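Local coordinates for protein phosphodiesterase (Pseudomonas aeruginosa, PDB 4G75) that is a colicin M-like bacteriocin that binds magnesium and probably hydrolyses the peptidoglycan precursor lipid II of competing bacteria, at residues P132-P144 / G156-I168. Sequence-based numbering, arbitrary orientation.
Sequences PKIDTFNGGVYTP and GKKMNFPIERLNI
Thr136 and Asn160 form a single parallel beta bridge in this colicin M family protein, joining the loop that precedes helix 143-153 to the short strand 159-160 that follows it. Asn160 N donates to Asp135 O (2.9 Å), and Asn160 O accepts a hydrogen bond from Phe137 N (2.8 Å). The Phe137 ring projects as a bump toward the 156-168 segment. Met159, present as selenomethionine, is flexible enough to curl round it: bends at chi2 and chi3 bring CE over one ring face, 3.8 Å from the centroid, in a CH-pi contact. Met159 CB meets the rim of the ring, 3.5 Å from Phe137 CE2. Tyr275 and Ile277 of strand 275-278 also touch the Phe137 ring.

The next bump, Phe161, stands with its ring plane 56° from that of Phe137. Its tip enters a hollow between Thr143 CG2 and Gly139, where the place of a side chain is taken by Arg165 O and by Phe161 CE1, which lies 3.6 Å from Gly139 CA; Leu166 CD2 covers the centre of one face. This ring also neighbours the side chain of Val211, a residue of the magnesium site. Pro162 CD meets Thr136 CG2 at 3.5 Å, ring against methyl. Arg165, extended from CG to NE, spans across to the backbone of Asn138. Its NH1, also bonded to Val2 O, donates almost straight (164°) to a lone pair of Asn138 O at 3.0 Å, in the carbonyl plane.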
# COMPACT_ATOMS: atom_id res chain seq x y z
N PRO A 132 14.06 -10.41 -3.52
CA PRO A 132 14.48 -9.80 -2.25
C PRO A 132 14.77 -8.31 -2.37
O PRO A 132 14.72 -7.61 -1.36
CB PRO A 132 15.79 -10.54 -1.92
CG PRO A 132 15.86 -11.70 -2.87
CD PRO A 132 15.09 -11.30 -4.08
N LYS A 133 15.05 -7.82 -3.58
CA LYS A 133 15.32 -6.40 -3.78
C LYS A 133 14.10 -5.53 -3.51
O LYS A 133 14.22 -4.36 -3.15
CB LYS A 133 15.83 -6.15 -5.20
CG LYS A 133 17.30 -6.48 -5.41
CD LYS A 133 17.83 -5.84 -6.69
CE LYS A 133 19.35 -5.75 -6.68
NZ LYS A 133 19.86 -4.78 -7.69
N ILE A 134 12.91 -6.09 -3.70
CA ILE A 134 11.69 -5.34 -3.42
C ILE A 134 11.45 -5.32 -1.91
O ILE A 134 10.87 -6.26 -1.36
CB ILE A 134 10.48 -5.94 -4.16
CG1 ILE A 134 10.76 -6.01 -5.66
CG2 ILE A 134 9.23 -5.11 -3.89
CD1 ILE A 134 9.65 -6.68 -6.46
N ASP A 135 11.89 -4.26 -1.24
CA ASP A 135 11.92 -4.24 0.22
C ASP A 135 11.35 -2.97 0.85
O ASP A 135 11.35 -2.83 2.08
CB ASP A 135 13.35 -4.47 0.73
CG ASP A 135 14.31 -3.37 0.34
OD1 ASP A 135 13.89 -2.39 -0.31
OD2 ASP A 135 15.51 -3.47 0.68
N THR A 136 10.85 -2.06 0.03
CA THR A 136 10.39 -0.77 0.50
C THR A 136 9.20 -0.32 -0.34
O THR A 136 9.23 -0.44 -1.57
CB THR A 136 11.50 0.28 0.38
OG1 THR A 136 12.68 -0.21 1.01
CG2 THR A 136 11.08 1.60 1.03
N PHE A 137 8.16 0.19 0.32
CA PHE A 137 6.96 0.66 -0.38
C PHE A 137 7.12 2.10 -0.86
O PHE A 137 7.80 2.91 -0.23
CB PHE A 137 5.74 0.60 0.54
CG PHE A 137 5.32 -0.79 0.93
CD1 PHE A 137 4.82 -1.67 -0.01
CD2 PHE A 137 5.36 -1.20 2.26
CE1 PHE A 137 4.41 -2.95 0.35
CE2 PHE A 137 4.96 -2.46 2.63
CZ PHE A 137 4.48 -3.33 1.67
N ASN A 138 6.44 2.42 -1.96
CA ASN A 138 6.38 3.79 -2.45
C ASN A 138 5.49 4.73 -1.63
O ASN A 138 5.80 5.93 -1.49
CB ASN A 138 5.89 3.82 -3.90
CG ASN A 138 5.91 5.21 -4.49
OD1 ASN A 138 6.97 5.83 -4.60
ND2 ASN A 138 4.74 5.72 -4.85
N GLY A 139 4.39 4.19 -1.10
CA GLY A 139 3.40 5.00 -0.40
C GLY A 139 2.41 5.66 -1.35
O GLY A 139 1.83 6.70 -1.03
N GLY A 140 2.22 5.06 -2.52
CA GLY A 140 1.29 5.57 -3.52
C GLY A 140 0.18 4.61 -3.91
O GLY A 140 -0.19 3.73 -3.14
N VAL A 141 -0.34 4.78 -5.13
CA VAL A 141 -1.55 4.06 -5.55
C VAL A 141 -1.37 2.54 -5.59
O VAL A 141 -2.35 1.81 -5.51
CB VAL A 141 -2.10 4.54 -6.93
CG1 VAL A 141 -2.45 6.01 -6.88
CG2 VAL A 141 -1.10 4.25 -8.05
N TYR A 142 -0.13 2.07 -5.72
CA TYR A 142 0.11 0.63 -5.81
C TYR A 142 0.44 0.00 -4.47
O TYR A 142 0.56 -1.22 -4.36
CB TYR A 142 1.27 0.32 -6.78
CG TYR A 142 1.09 0.78 -8.21
CD1 TYR A 142 -0.03 0.41 -8.95
CD2 TYR A 142 2.06 1.55 -8.83
CE1 TYR A 142 -0.18 0.81 -10.26
CE2 TYR A 142 1.91 1.96 -10.15
CZ TYR A 142 0.79 1.58 -10.85
OH TYR A 142 0.63 1.98 -12.16
N THR A 143 0.59 0.82 -3.43
CA THR A 143 1.14 0.33 -2.17
C THR A 143 0.23 -0.64 -1.41
O THR A 143 0.68 -1.68 -0.93
CB THR A 143 1.61 1.48 -1.27
OG1 THR A 143 2.77 2.09 -1.86
CG2 THR A 143 1.98 0.96 0.13
N PRO A 144 -1.06 -0.30 -1.29
CA PRO A 144 -1.93 -1.28 -0.62
C PRO A 144 -1.95 -2.62 -1.36
O PRO A 144 -1.91 -3.68 -0.72
CB PRO A 144 -3.30 -0.61 -0.66
CG PRO A 144 -2.97 0.87 -0.61
CD PRO A 144 -1.75 0.99 -1.50
N GLY A 156 6.87 -13.89 4.74
CA GLY A 156 7.21 -13.36 6.05
C GLY A 156 8.28 -12.28 6.05
O GLY A 156 8.57 -11.70 7.09
N LYS A 157 8.85 -11.99 4.89
CA LYS A 157 9.93 -11.01 4.81
C LYS A 157 9.45 -9.60 5.17
O LYS A 157 8.36 -9.18 4.81
CB LYS A 157 10.58 -11.03 3.43
CG LYS A 157 11.20 -12.37 3.07
CD LYS A 157 12.21 -12.25 1.93
CE LYS A 157 11.54 -11.74 0.66
NZ LYS A 157 10.51 -12.69 0.16
N LYS A 158 10.29 -8.89 5.91
CA LYS A 158 9.98 -7.54 6.35
C LYS A 158 9.94 -6.57 5.17
O LYS A 158 10.75 -6.68 4.25
CB LYS A 158 11.04 -7.10 7.35
CG LYS A 158 10.90 -5.70 7.89
CD LYS A 158 11.79 -5.57 9.11
CE LYS A 158 11.71 -4.19 9.74
NZ LYS A 158 12.51 -4.16 10.99
N MSE A 159 8.99 -5.65 5.20
CA MSE A 159 8.93 -4.55 4.24
C MSE A 159 9.09 -3.25 5.00
O MSE A 159 8.69 -3.15 6.15
CB MSE A 159 7.60 -4.55 3.49
CG MSE A 159 7.41 -5.77 2.59
SE MSE A 159 8.59 -5.73 1.01
CE MSE A 159 7.79 -4.25 0.04
N ASN A 160 9.67 -2.24 4.35
CA ASN A 160 9.79 -0.92 4.94
C ASN A 160 8.81 0.07 4.31
O ASN A 160 8.70 0.13 3.09
CB ASN A 160 11.22 -0.40 4.79
CG ASN A 160 12.18 -1.00 5.80
OD1 ASN A 160 13.34 -1.28 5.49
ND2 ASN A 160 11.70 -1.20 7.01
N PHE A 161 8.10 0.82 5.15
CA PHE A 161 7.27 1.94 4.71
C PHE A 161 7.88 3.19 5.35
O PHE A 161 7.57 3.52 6.50
CB PHE A 161 5.82 1.74 5.20
CG PHE A 161 4.79 2.51 4.40
CD1 PHE A 161 5.07 3.76 3.86
CD2 PHE A 161 3.51 1.98 4.22
CE1 PHE A 161 4.12 4.45 3.13
CE2 PHE A 161 2.55 2.68 3.50
CZ PHE A 161 2.86 3.91 2.95
N PRO A 162 8.78 3.86 4.61
CA PRO A 162 9.44 5.04 5.21
C PRO A 162 8.41 6.02 5.80
O PRO A 162 7.38 6.29 5.18
CB PRO A 162 10.20 5.65 4.04
CG PRO A 162 10.45 4.46 3.10
CD PRO A 162 9.22 3.61 3.23
N ILE A 163 8.69 6.53 6.99
CA ILE A 163 7.69 7.31 7.71
C ILE A 163 7.20 8.53 6.93
O ILE A 163 6.03 8.87 6.99
CB ILE A 163 8.19 7.72 9.12
CG1 ILE A 163 7.02 8.17 10.01
CG2 ILE A 163 9.29 8.78 9.03
CD1 ILE A 163 7.41 8.42 11.48
N GLU A 164 8.10 9.19 6.21
CA GLU A 164 7.73 10.37 5.44
C GLU A 164 6.83 10.04 4.25
O GLU A 164 6.16 10.92 3.70
CB GLU A 164 8.98 11.15 4.98
CG GLU A 164 9.83 10.45 3.93
CD GLU A 164 10.85 9.47 4.51
OE1 GLU A 164 10.81 9.18 5.73
OE2 GLU A 164 11.71 8.99 3.74
N ARG A 165 6.79 8.77 3.85
CA ARG A 165 5.95 8.37 2.72
C ARG A 165 4.54 7.98 3.16
O ARG A 165 3.68 7.75 2.32
CB ARG A 165 6.59 7.25 1.90
CG ARG A 165 7.84 7.70 1.17
CD ARG A 165 8.49 6.62 0.31
NE ARG A 165 9.54 7.21 -0.51
CZ ARG A 165 9.39 7.60 -1.77
NH1 ARG A 165 8.24 7.43 -2.41
NH2 ARG A 165 10.41 8.14 -2.41
N LEU A 166 4.32 7.90 4.47
CA LEU A 166 2.97 7.68 4.98
C LEU A 166 2.05 8.84 4.62
O LEU A 166 0.83 8.67 4.53
CB LEU A 166 2.98 7.51 6.51
CG LEU A 166 3.72 6.32 7.11
CD1 LEU A 166 3.76 6.47 8.63
CD2 LEU A 166 3.08 4.98 6.72
N ASN A 167 2.64 10.02 4.42
CA ASN A 167 1.87 11.24 4.21
C ASN A 167 0.97 11.57 5.41
O ASN A 167 -0.17 12.00 5.24
CB ASN A 167 1.03 11.15 2.94
CG ASN A 167 0.72 12.51 2.35
OD1 ASN A 167 1.47 13.46 2.55
ND2 ASN A 167 -0.39 12.60 1.62
N ILE A 168 1.48 11.35 6.61
CA ILE A 168 0.73 11.73 7.80
C ILE A 168 1.16 13.13 8.27
O ILE A 168 2.24 13.60 7.92
CB ILE A 168 0.84 10.70 8.94
CG1 ILE A 168 2.30 10.48 9.35
CG2 ILE A 168 0.17 9.38 8.53
CD1 ILE A 168 2.44 9.65 10.64
O HOH W 1 1.05 7.46 1.55